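Local coordinates for protein CG8862 (Drosophila melanogaster, PDB 3ISM) that probably cleaves DNA and RNA as a magnesium-dependent mitochondrial endonuclease (EndoG) of the DNA/RNA non-specific endonuclease family, at residues B[207-212]-B[224-229]. Sequence-based numbering, arbitrary orientation. Where two conformers were deposited one is given.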
loop_
_atom_site.group_PDB
_atom_site.type_symbol
_atom_site.label_atom_id
_atom_site.label_comp_id
_atom_site.label_asym_id
_atom_site.label_seq_id
_atom_site.Cartn_x
_atom_site.Cartn_y
_atom_site.Cartn_z
ATOM N N SER B 207 -9.192 15.149 14.948
ATOM C CA SER B 207 -8.528 14.477 13.833
ATOM C C SER B 207 -8.647 15.274 12.548
ATOM O O SER B 207 -9.715 15.809 12.231
ATOM C CB SER B 207 -9.045 13.044 13.640
ATOM O OG SER B 207 -10.445 13.016 13.526
ATOM N N TYR B 208 -7.535 15.328 11.817
ATOM C CA TYR B 208 -7.386 16.160 10.632
ATOM C C TYR B 208 -6.813 15.312 9.510
ATOM O O TYR B 208 -6.009 14.422 9.762
ATOM C CB TYR B 208 -6.409 17.310 10.901
ATOM C CG TYR B 208 -6.809 18.223 12.032
ATOM C CD1 TYR B 208 -7.429 19.442 11.776
ATOM C CD2 TYR B 208 -6.558 17.871 13.362
ATOM C CE1 TYR B 208 -7.799 20.281 12.811
ATOM C CE2 TYR B 208 -6.925 18.698 14.400
ATOM C CZ TYR B 208 -7.538 19.902 14.120
ATOM O OH TYR B 208 -7.918 20.711 15.147
ATOM N N VAL B 209 -7.232 15.601 8.279
ATOM C CA VAL B 209 -6.606 15.041 7.081
ATOM C C VAL B 209 -6.314 16.210 6.134
ATOM O O VAL B 209 -7.227 16.948 5.748
ATOM C CB VAL B 209 -7.520 13.997 6.396
ATOM C CG1 VAL B 209 -7.073 13.705 4.947
ATOM C CG2 VAL B 209 -7.573 12.714 7.219
ATOM N N MET B 210 -5.044 16.393 5.774
ATOM C CA MET B 210 -4.694 17.495 4.870
ATOM C C MET B 210 -4.034 16.933 3.629
ATOM O O MET B 210 -3.234 16.030 3.743
ATOM C CB MET B 210 -3.763 18.491 5.563
ATOM C CG MET B 210 -4.384 19.167 6.784
ATOM S SD MET B 210 -3.216 20.222 7.660
ATOM C CE MET B 210 -2.834 21.470 6.449
ATOM N N PRO B 211 -4.380 17.463 2.444
ATOM C CA PRO B 211 -3.792 16.933 1.219
ATOM C C PRO B 211 -2.338 17.400 1.076
ATOM O O PRO B 211 -1.994 18.523 1.473
ATOM C CB PRO B 211 -4.687 17.519 0.119
ATOM C CG PRO B 211 -5.152 18.859 0.702
ATOM C CD PRO B 211 -5.306 18.591 2.184
ATOM N N ASN B 212 -1.503 16.530 0.524
ATOM C CA ASN B 212 -0.104 16.826 0.288
ATOM C C ASN B 212 0.020 17.689 -0.976
ATOM O O ASN B 212 0.478 17.233 -2.024
ATOM C CB ASN B 212 0.685 15.511 0.165
ATOM C CG ASN B 212 2.201 15.707 0.165
ATOM O OD1 ASN B 212 2.693 16.799 0.433
ATOM N ND2 ASN B 212 2.951 14.618 -0.113
ATOM N N PHE B 224 -10.039 21.120 7.737
ATOM C CA PHE B 224 -9.465 19.810 7.463
ATOM C C PHE B 224 -9.856 18.739 8.476
ATOM O O PHE B 224 -9.355 17.624 8.427
ATOM C CB PHE B 224 -7.957 19.928 7.358
ATOM C CG PHE B 224 -7.512 20.774 6.216
ATOM C CD1 PHE B 224 -7.689 20.339 4.904
ATOM C CD2 PHE B 224 -6.921 22.009 6.445
ATOM C CE1 PHE B 224 -7.282 21.131 3.838
ATOM C CE2 PHE B 224 -6.503 22.806 5.396
ATOM C CZ PHE B 224 -6.685 22.373 4.085
ATOM N N GLN B 225 -10.761 19.090 9.384
ATOM C CA GLN B 225 -11.272 18.149 10.375
ATOM C C GLN B 225 -12.148 17.077 9.711
ATOM O O GLN B 225 -12.982 17.396 8.873
ATOM C CB GLN B 225 -12.031 18.895 11.483
ATOM C CG GLN B 225 -11.118 19.443 12.582
ATOM C CD GLN B 225 -11.843 20.305 13.620
ATOM O OE1 GLN B 225 -12.671 21.146 13.282
ATOM N NE2 GLN B 225 -11.506 20.103 14.897
ATOM N N VAL B 226 -11.897 15.818 10.075
ATOM C CA VAL B 226 -12.569 14.643 9.520
ATOM C C VAL B 226 -12.931 13.698 10.689
ATOM O O VAL B 226 -12.189 13.645 11.670
ATOM C CB VAL B 226 -11.615 13.882 8.524
ATOM C CG1 VAL B 226 -12.346 12.828 7.771
ATOM C CG2 VAL B 226 -10.984 14.829 7.514
ATOM N N PRO B 227 -14.063 12.957 10.597
ATOM C CA PRO B 227 -14.314 11.925 11.601
ATOM C C PRO B 227 -13.169 10.924 11.681
ATOM O O PRO B 227 -12.704 10.460 10.648
ATOM C CB PRO B 227 -15.577 11.230 11.079
ATOM C CG PRO B 227 -16.291 12.299 10.326
ATOM C CD PRO B 227 -15.200 13.086 9.655
ATOM N N PRO B 228 -12.712 10.593 12.905
ATOM C CA PRO B 228 -11.564 9.694 13.093
ATOM C C PRO B 228 -11.726 8.336 12.414
ATOM O O PRO B 228 -10.740 7.785 11.936
ATOM C CB PRO B 228 -11.490 9.520 14.613
ATOM C CG PRO B 228 -12.814 9.992 15.138
ATOM C CD PRO B 228 -13.260 11.059 14.191
ATOM N N GLU B 229 -12.962 7.837 12.350
ATOM C CA GLU B 229 -13.281 6.550 11.737
ATOM C C GLU B 229 -12.988 6.562 10.244
ATOM O O GLU B 229 -12.611 5.553 9.665
ATOM C CB GLU B 229 -14.755 6.200 11.971
ATOM C CG GLU B 229 -15.132 5.944 13.438
ATOM C CD GLU B 229 -15.388 7.216 14.240
ATOM O OE1 GLU B 229 -15.547 8.300 13.624
ATOM O OE2 GLU B 229 -15.430 7.123 15.489
#
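Three hydrogen bonds tie S207 and V209 to the chain at F224 and V226. Two are backbone bonds that flank Y208 and Q225, a non-hydrogen-bonded antiparallel pair: V209 N gives its hydrogen to F224 O at 2.9 Å, and V226 N gives its own to S207 O at 3.1 Å. For the third, a chi1 of 53° tucks S207 OG back over its own main chain, close to both N and C, to donate to V226 O at 2.6 Å, almost straight down the carbonyl bond. P228 packs its CD against the same hydroxyl.

Most of the apolar contacts gather round F224. M210 crosses the phenyl ring at about a right angle and lays CG over one face, 4.0 Å from the ring centroid, a CH-pi contact; its chain then bends at chi3 (63°), bringing CE to 4.0 Å from F224 CE2, while SD makes an oblique Met-aromatic contact. P211 CD reaches F224 CE1 at 3.6 Å. Replacing F224 with an alanine would probably leave M210 CG and CE and P211 CD without an aromatic partner, with a gap beside the strand. V226 CG2 rests on V209 CB.

Y208 and Q225 run side by side in the same direction, ring and amide planes 17° apart, with Q225 CG 3.4 Å from Y208 CE1; the tyrosine OH is hydrogen-bonded to OE1 of E206.

M210 also packs on W137 and L140 of helix 136-146, which carries the magnesium ligand E141. Strand 203-211 pairs antiparallel with 189-197 on one side; on its other edge, shared with the parallel strand 250-251, the 224-226 backbone adds a single beta bridge. The chain then enters helix 228-235 through P227 at the N-cap, within the beta-alpha-beta unit that continues to strand 250-251.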